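Side-chain contacts in probable N-acetyl-gamma-glutamyl-phosphate reductase, chloroplastic (Oryza sativa, PDB 2CVO), which probably catalyses the NADPH-dependent reduction of N-acetyl-L-glutamyl 5-phosphate to its semialdehyde, the third step from glutamate to acetylornithine in arginine biosynthesis: residues 151-156 / 291-296; 177-182 / 264-269; 238-241 / 246-249. All coordinates share one frame; numbering follows the deposited sequence.

Contact 1: 151-156 / 291-296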
loop_
_atom_site.group_PDB
_atom_site.type_symbol
_atom_site.label_atom_id
_atom_site.label_comp_id
_atom_site.label_asym_id
_atom_site.label_seq_id
_atom_site.Cartn_x
_atom_site.Cartn_y
_atom_site.Cartn_z
ATOM N N LEU A 151 -15.386 4.156 28.509
ATOM C CA LEU A 151 -14.940 5.344 27.788
ATOM C C LEU A 151 -14.317 6.236 28.859
ATOM O O LEU A 151 -14.984 7.088 29.454
ATOM C CB LEU A 151 -16.114 6.040 27.100
ATOM C CG LEU A 151 -15.723 7.154 26.117
ATOM C CD1 LEU A 151 -14.698 6.631 25.103
ATOM C CD2 LEU A 151 -16.968 7.659 25.409
ATOM N N THR A 152 -13.027 6.008 29.091
ATOM C CA THR A 152 -12.242 6.685 30.119
ATOM C C THR A 152 -12.553 8.146 30.439
ATOM O O THR A 152 -13.044 8.459 31.528
ATOM C CB THR A 152 -10.726 6.566 29.816
ATOM O OG1 THR A 152 -10.421 5.234 29.381
ATOM C CG2 THR A 152 -9.914 6.855 31.066
ATOM N N GLU A 153 -12.255 9.039 29.503
ATOM C CA GLU A 153 -12.476 10.463 29.709
ATOM C C GLU A 153 -13.913 10.857 30.056
ATOM O O GLU A 153 -14.141 11.902 30.667
ATOM C CB GLU A 153 -12.036 11.247 28.466
ATOM C CG GLU A 153 -10.530 11.300 28.216
ATOM C CD GLU A 153 -9.956 10.012 27.638
ATOM O OE1 GLU A 153 -10.735 9.097 27.275
ATOM O OE2 GLU A 153 -8.712 9.927 27.534
ATOM N N VAL A 154 -14.875 10.022 29.679
ATOM C CA VAL A 154 -16.283 10.323 29.916
ATOM C C VAL A 154 -16.876 9.745 31.199
ATOM O O VAL A 154 -17.734 10.366 31.825
ATOM C CB VAL A 154 -17.138 9.858 28.710
ATOM C CG1 VAL A 154 -18.613 10.098 28.979
ATOM C CG2 VAL A 154 -16.708 10.610 27.459
ATOM N N LEU A 155 -16.426 8.562 31.594
ATOM C CA LEU A 155 -16.951 7.935 32.801
ATOM C C LEU A 155 -15.835 7.590 33.781
ATOM O O LEU A 155 -15.895 6.570 34.465
ATOM C CB LEU A 155 -17.734 6.664 32.440
ATOM C CG LEU A 155 -18.954 6.799 31.516
ATOM C CD1 LEU A 155 -18.507 6.903 30.064
ATOM C CD2 LEU A 155 -19.858 5.581 31.680
ATOM N N ARG A 156 -14.826 8.454 33.854
ATOM C CA ARG A 156 -13.682 8.229 34.730
ATOM C C ARG A 156 -14.033 7.884 36.177
ATOM O O ARG A 156 -13.465 6.947 36.746
ATOM C CB ARG A 156 -12.751 9.445 34.702
ATOM C CG ARG A 156 -11.533 9.309 35.600
ATOM C CD ARG A 156 -10.554 10.466 35.424
ATOM N NE ARG A 156 -9.787 10.364 34.183
ATOM C CZ ARG A 156 -9.881 11.204 33.157
ATOM N NH1 ARG A 156 -10.716 12.233 33.206
ATOM N NH2 ARG A 156 -9.140 11.012 32.076
ATOM N N GLU A 291 -4.794 14.294 28.589
ATOM C CA GLU A 291 -3.630 13.922 27.805
ATOM C C GLU A 291 -3.917 13.168 26.510
ATOM O O GLU A 291 -3.291 13.439 25.485
ATOM C CB GLU A 291 -2.660 13.099 28.656
ATOM C CG GLU A 291 -1.423 12.647 27.887
ATOM C CD GLU A 291 -0.373 12.012 28.776
ATOM O OE1 GLU A 291 0.693 11.630 28.249
ATOM O OE2 GLU A 291 -0.609 11.893 29.995
ATOM N N PHE A 292 -4.865 12.239 26.541
ATOM C CA PHE A 292 -5.152 11.440 25.356
ATOM C C PHE A 292 -6.253 11.907 24.397
ATOM O O PHE A 292 -6.563 11.226 23.417
ATOM C CB PHE A 292 -5.380 9.991 25.786
ATOM C CG PHE A 292 -4.161 9.363 26.413
ATOM C CD1 PHE A 292 -2.997 9.188 25.668
ATOM C CD2 PHE A 292 -4.161 8.983 27.751
ATOM C CE1 PHE A 292 -1.846 8.642 26.249
ATOM C CE2 PHE A 292 -3.018 8.436 28.340
ATOM C CZ PHE A 292 -1.861 8.266 27.588
ATOM N N VAL A 293 -6.838 13.067 24.665
ATOM C CA VAL A 293 -7.866 13.604 23.779
ATOM C C VAL A 293 -7.451 15.033 23.470
ATOM O O VAL A 293 -7.594 15.917 24.309
ATOM C CB VAL A 293 -9.262 13.601 24.439
ATOM C CG1 VAL A 293 -10.293 14.142 23.462
ATOM C CG2 VAL A 293 -9.639 12.191 24.860
ATOM N N LYS A 294 -6.937 15.258 22.267
ATOM C CA LYS A 294 -6.478 16.587 21.898
ATOM C C LYS A 294 -7.205 17.267 20.747
ATOM O O LYS A 294 -7.457 16.670 19.695
ATOM C CB LYS A 294 -4.985 16.551 21.577
ATOM C CG LYS A 294 -4.398 17.937 21.339
ATOM C CD LYS A 294 -2.907 17.879 21.056
ATOM C CE LYS A 294 -2.327 19.273 20.887
ATOM N NZ LYS A 294 -2.504 20.095 22.117
ATOM N N LEU A 295 -7.526 18.537 20.963
ATOM C CA LEU A 295 -8.192 19.352 19.959
ATOM C C LEU A 295 -7.058 20.057 19.218
ATOM O O LEU A 295 -6.301 20.814 19.824
ATOM C CB LEU A 295 -9.100 20.387 20.637
ATOM C CG LEU A 295 -10.041 21.213 19.757
ATOM C CD1 LEU A 295 -11.044 20.282 19.067
ATOM C CD2 LEU A 295 -10.777 22.246 20.616
ATOM N N LEU A 296 -6.929 19.799 17.919
ATOM C CA LEU A 296 -5.864 20.414 17.138
ATOM C C LEU A 296 -6.072 21.920 17.075
ATOM O O LEU A 296 -7.171 22.407 17.341
ATOM C CB LEU A 296 -5.818 19.817 15.726
ATOM C CG LEU A 296 -5.632 18.291 15.640
ATOM C CD1 LEU A 296 -5.367 17.895 14.193
ATOM C CD2 LEU A 296 -4.469 17.847 16.522
HETATM O O HOH W 1 -6.957 11.741 28.454
#

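Contact 2: 177-182 / 264-269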
loop_
_atom_site.group_PDB
_atom_site.type_symbol
_atom_site.label_atom_id
_atom_site.label_comp_id
_atom_site.label_asym_id
_atom_site.label_seq_id
_atom_site.Cartn_x
_atom_site.Cartn_y
_atom_site.Cartn_z
ATOM N N LEU A 177 -16.470 10.629 22.157
ATOM C CA LEU A 177 -15.581 11.611 22.758
ATOM C C LEU A 177 -15.971 13.033 22.346
ATOM O O LEU A 177 -16.156 13.901 23.201
ATOM C CB LEU A 177 -14.124 11.315 22.388
ATOM C CG LEU A 177 -13.530 10.143 23.185
ATOM C CD1 LEU A 177 -12.179 9.743 22.632
ATOM C CD2 LEU A 177 -13.416 10.540 24.648
ATOM N N PRO A 178 -16.114 13.294 21.038
ATOM C CA PRO A 178 -16.494 14.664 20.672
ATOM C C PRO A 178 -17.995 14.956 20.800
ATOM O O PRO A 178 -18.383 16.038 21.238
ATOM C CB PRO A 178 -16.002 14.783 19.232
ATOM C CG PRO A 178 -16.213 13.394 18.705
ATOM C CD PRO A 178 -15.705 12.526 19.847
ATOM N N LEU A 179 -18.838 13.987 20.446
ATOM C CA LEU A 179 -20.287 14.200 20.491
ATOM C C LEU A 179 -20.980 14.258 21.852
ATOM O O LEU A 179 -21.894 15.070 22.044
ATOM C CB LEU A 179 -21.002 13.156 19.630
ATOM C CG LEU A 179 -20.691 13.163 18.133
ATOM C CD1 LEU A 179 -21.715 12.293 17.418
ATOM C CD2 LEU A 179 -20.744 14.581 17.590
ATOM N N VAL A 180 -20.565 13.410 22.789
ATOM C CA VAL A 180 -21.193 13.385 24.107
ATOM C C VAL A 180 -21.185 14.743 24.828
ATOM O O VAL A 180 -22.236 15.242 25.222
ATOM C CB VAL A 180 -20.553 12.297 25.004
ATOM C CG1 VAL A 180 -21.125 12.366 26.422
ATOM C CG2 VAL A 180 -20.829 10.923 24.406
ATOM N N PRO A 181 -20.010 15.361 25.008
ATOM C CA PRO A 181 -20.021 16.657 25.696
ATOM C C PRO A 181 -20.813 17.727 24.949
ATOM O O PRO A 181 -21.481 18.552 25.568
ATOM C CB PRO A 181 -18.535 17.000 25.813
ATOM C CG PRO A 181 -17.934 16.312 24.621
ATOM C CD PRO A 181 -18.637 14.977 24.643
ATOM N N LEU A 182 -20.742 17.712 23.622
ATOM C CA LEU A 182 -21.460 18.695 22.820
ATOM C C LEU A 182 -22.965 18.530 22.961
ATOM O O LEU A 182 -23.707 19.518 22.987
ATOM C CB LEU A 182 -21.062 18.585 21.341
ATOM C CG LEU A 182 -19.630 19.017 21.008
ATOM C CD1 LEU A 182 -19.350 18.820 19.522
ATOM C CD2 LEU A 182 -19.436 20.476 21.404
ATOM N N SER A 264 -13.468 9.228 11.963
ATOM C CA SER A 264 -14.913 9.351 11.979
ATOM C C SER A 264 -15.260 10.789 11.645
ATOM O O SER A 264 -14.754 11.719 12.274
ATOM C CB SER A 264 -15.489 8.984 13.350
ATOM O OG SER A 264 -15.532 7.578 13.525
ATOM N N THR A 265 -16.102 10.972 10.637
ATOM C CA THR A 265 -16.515 12.309 10.254
ATOM C C THR A 265 -17.986 12.437 10.602
ATOM O O THR A 265 -18.825 11.678 10.110
ATOM C CB THR A 265 -16.310 12.566 8.754
ATOM O OG1 THR A 265 -14.944 12.303 8.410
ATOM C CG2 THR A 265 -16.639 14.023 8.417
ATOM N N MET A 266 -18.282 13.396 11.468
ATOM C CA MET A 266 -19.641 13.633 11.919
ATOM C C MET A 266 -20.177 14.945 11.357
ATOM O O MET A 266 -19.595 16.017 11.568
ATOM C CB MET A 266 -19.665 13.643 13.451
ATOM C CG MET A 266 -19.289 12.295 14.065
ATOM S SD MET A 266 -18.286 12.422 15.568
ATOM C CE MET A 266 -16.659 12.479 14.840
ATOM N N PHE A 267 -21.280 14.843 10.622
ATOM C CA PHE A 267 -21.924 16.002 10.018
ATOM C C PHE A 267 -23.152 16.304 10.868
ATOM O O PHE A 267 -24.202 15.672 10.723
ATOM C CB PHE A 267 -22.321 15.686 8.573
ATOM C CG PHE A 267 -21.162 15.239 7.709
ATOM C CD1 PHE A 267 -20.923 13.885 7.482
ATOM C CD2 PHE A 267 -20.307 16.174 7.131
ATOM C CE1 PHE A 267 -19.851 13.470 6.690
ATOM C CE2 PHE A 267 -19.229 15.769 6.336
ATOM C CZ PHE A 267 -19.001 14.419 6.115
ATOM N N VAL A 268 -23.013 17.282 11.753
ATOM C CA VAL A 268 -24.082 17.628 12.676
ATOM C C VAL A 268 -24.710 18.999 12.472
ATOM O O VAL A 268 -24.142 19.877 11.817
ATOM C CB VAL A 268 -23.571 17.560 14.123
ATOM C CG1 VAL A 268 -22.988 16.180 14.406
ATOM C CG2 VAL A 268 -22.519 18.632 14.342
ATOM N N GLU A 269 -25.895 19.165 13.048
ATOM C CA GLU A 269 -26.609 20.427 12.974
ATOM C C GLU A 269 -26.418 21.102 14.326
ATOM O O GLU A 269 -26.599 20.476 15.375
ATOM C CB GLU A 269 -28.098 20.188 12.710
ATOM C CG GLU A 269 -28.390 19.219 11.579
ATOM C CD GLU A 269 -29.856 19.225 11.164
ATOM O OE1 GLU A 269 -30.724 19.410 12.041
ATOM O OE2 GLU A 269 -30.138 19.031 9.962
#

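Contact 3: 238-241 / 246-249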
loop_
_atom_site.group_PDB
_atom_site.type_symbol
_atom_site.label_atom_id
_atom_site.label_comp_id
_atom_site.label_asym_id
_atom_site.label_seq_id
_atom_site.Cartn_x
_atom_site.Cartn_y
_atom_site.Cartn_z
ATOM N N GLY A 238 -24.797 5.806 24.144
ATOM C CA GLY A 238 -24.082 6.906 24.770
ATOM C C GLY A 238 -24.653 8.271 24.419
ATOM O O GLY A 238 -24.721 9.166 25.265
ATOM N N LEU A 239 -25.066 8.440 23.170
ATOM C CA LEU A 239 -25.629 9.713 22.735
ATOM C C LEU A 239 -27.003 9.954 23.350
ATOM O O LEU A 239 -27.331 11.082 23.718
ATOM C CB LEU A 239 -25.731 9.757 21.210
ATOM C CG LEU A 239 -24.426 9.549 20.441
ATOM C CD1 LEU A 239 -24.686 9.738 18.961
ATOM C CD2 LEU A 239 -23.372 10.534 20.923
ATOM N N SER A 240 -27.806 8.897 23.453
ATOM C CA SER A 240 -29.143 9.015 24.030
ATOM C C SER A 240 -29.056 9.395 25.500
ATOM O O SER A 240 -29.852 10.194 25.992
ATOM C CB SER A 240 -29.915 7.700 23.884
ATOM O OG SER A 240 -30.284 7.494 22.532
ATOM N N GLU A 241 -28.082 8.817 26.194
ATOM C CA GLU A 241 -27.883 9.112 27.603
ATOM C C GLU A 241 -27.492 10.577 27.768
ATOM O O GLU A 241 -27.964 11.257 28.676
ATOM C CB GLU A 241 -26.788 8.223 28.186
ATOM C CG GLU A 241 -26.379 8.621 29.592
ATOM C CD GLU A 241 -25.320 7.707 30.174
ATOM O OE1 GLU A 241 -24.252 7.541 29.541
ATOM O OE2 GLU A 241 -25.557 7.159 31.271
ATOM N N LYS A 246 -34.103 9.631 23.040
ATOM C CA LYS A 246 -33.703 8.571 22.121
ATOM C C LYS A 246 -33.063 9.135 20.855
ATOM O O LYS A 246 -33.731 9.789 20.052
ATOM C CB LYS A 246 -34.922 7.724 21.741
ATOM C CG LYS A 246 -34.684 6.780 20.573
ATOM C CD LYS A 246 -33.484 5.882 20.819
ATOM C CE LYS A 246 -33.197 5.008 19.614
ATOM N NZ LYS A 246 -31.870 4.361 19.731
ATOM N N VAL A 247 -31.774 8.871 20.667
ATOM C CA VAL A 247 -31.066 9.372 19.489
ATOM C C VAL A 247 -30.905 8.313 18.403
ATOM O O VAL A 247 -30.419 7.215 18.667
ATOM C CB VAL A 247 -29.658 9.893 19.864
ATOM C CG1 VAL A 247 -28.915 10.362 18.615
ATOM C CG2 VAL A 247 -29.777 11.021 20.868
ATOM N N THR A 248 -31.317 8.651 17.182
ATOM C CA THR A 248 -31.195 7.743 16.043
ATOM C C THR A 248 -30.250 8.352 15.015
ATOM O O THR A 248 -30.575 9.347 14.370
ATOM C CB THR A 248 -32.540 7.490 15.368
ATOM O OG1 THR A 248 -33.416 6.826 16.288
ATOM C CG2 THR A 248 -32.344 6.610 14.138
ATOM N N ILE A 249 -29.086 7.732 14.856
ATOM C CA ILE A 249 -28.061 8.233 13.946
ATOM C C ILE A 249 -27.954 7.499 12.618
ATOM O O ILE A 249 -28.554 6.446 12.413
ATOM C CB ILE A 249 -26.655 8.160 14.607
ATOM C CG1 ILE A 249 -26.241 6.691 14.774
ATOM C CG2 ILE A 249 -26.670 8.849 15.966
ATOM C CD1 ILE A 249 -24.859 6.477 15.388
#

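Contact 1: 151-156 / 291-296
Glu153 on helix 152-161 lies against Val293, the first residue of strand 293-295, and Phe292 just before it. The contact links the Rossmann-type NAD-binding domain to the dimerisation domain, where strand 293-295 is the outermost strand, within this chain, of a mixed beta sheet. Glu153 and Val293 run past each other in opposite directions. Methyl CG2 of Val293 rests on the bend of the glutamate, 3.6 Å from its CG and 3.5 Å from its CD. That bend comes from chi2, 77°, which folds the chain instead of extending it. The CG2 methyl also lies 3.6 Å from OE2 of Glu153, so aliphatic and polar parts share one apolar neighbour. Phe292 meets the same carboxylate differently. Its side chain crosses that of Glu153 at about a right angle, and the carboxylate and ring planes are 84° apart. The ring itself stays clear, and CB makes the approach, 3.8 Å from OE2 of Glu153. Helix 336-351 also grips the carboxylate. Lys337 forms a salt bridge to OE1, and Gln345 donates a hydrogen bond to OE2. These partners probably favour the charged form of the acid. One water completes the link between the segments: it donates to Glu153 OE2 at 2.7 Å and accepts from the backbone N of Phe292 at 2.9 Å.

Contact 2: 177-182 / 264-269
Met266 on strand 262-269 reaches across to Pro178 and Leu179 on helix 170-184. Its CB points toward the helix. At chi1 -64°, CG stands beside the backbone N and anti to the carbonyl carbon. CG is the first atom to touch, 4.1 Å from CD1 of Leu179. The chain then bends at chi2 and again at chi3, and these turns lay the thioether against the helix. The sulfur carries most of the contact. SD of Met266 is 3.6 Å from CG of Leu179, and both methyls of that leucine lie close as well, CD2 at 3.8 Å and CD1 at 3.9 Å from the same sulfur. SD therefore faces the isopropyl fork of Leu179, and the two side chains meet at a slant. Pro178 takes the end of the methionine. Its ring carbon CG is 3.9 Å from SD of Met266 and 4.0 Å from CE, and the two side chains cross nearly at right angles. Farther along the strand, Val268 CG1 adds a looser touch, 4.2 Å from CD2 of Leu179. All four residues are buried, and the contact between them is wholly apolar. The short helix and strand segments run 29° apart, with axes 10.7 Å apart at closest. Here helix 170-184 covers a face of the mixed sheet in the dimerisation domain. Ile195 of strand 194-200 touches Met266, Ile328 of strand 325-332 touches Pro178, and Ile188 meets both Leu179 and Val268.

Contact 3: 238-241 / 246-249
Ser240 and Val247 share the one hydrogen bond between residues 238-241 and 246-249. The backbone N of Val247 donates to OG of Ser240 at 2.8 Å, and the bond is almost straight at 174°. Ser240 OG sits beside its own backbone N, chi1 -72°. From there it also lies 3.6 Å from CA of Lys246. The Val247 side chain points toward the helix. Its CG2 lies 3.8 Å from the backbone O of Leu239, and its CG1 lies 4.2 Å from CB of the same leucine. Leu239 and Ile249 cross at about a right angle, with CD1 of Leu239 3.7 Å from CG2 of Ile249. In the dimerisation domain, residues 246-249 form the connection from helix 231-243 to strand 250-256 of the mixed sheet, and they fold back against the end of that helix. Glu236, one turn earlier in the helix, fixes much of this. Its backbone O is hydrogen-bonded to Ser240 OG, so that hydroxyl has a partner in each limb. The Glu236 carboxylate takes the N-H of Ile249 on OE2 and forms a salt bridge through OE1 with Lys246 NZ. Lys246 bends at chi2, 55°, and its NZ also makes a weak hydrogen bond to the backbone O of Val247. Beyond this shell, Leu179 and Ile183 of helix 170-184 pack on Leu239.

How the contacts relate
Helix 170-184 ties the three contacts together. Its Leu177 packs on Glu153 and Val293 of contact 1, and its Leu179 meets Leu239 of contact 3 while serving contact 2. The centres of contacts 2 and 3 are about 12 Å apart, those of 1 and 2 about 14 Å, and of 1 and 3 about 20 Å. Along the chain, residues 151-156 come first and 291-296 last. Contact 2 closes within that span, contact 3 within contact 2. Contacts 1 and 2 reach the same mixed sheet, at strands 293-295 and 262-269. Contact 1 joins the NAD-binding and dimerisation domains. Contacts 2 and 3 lie within the latter and touch the same neighbouring subunit, so this part borders a subunit interface.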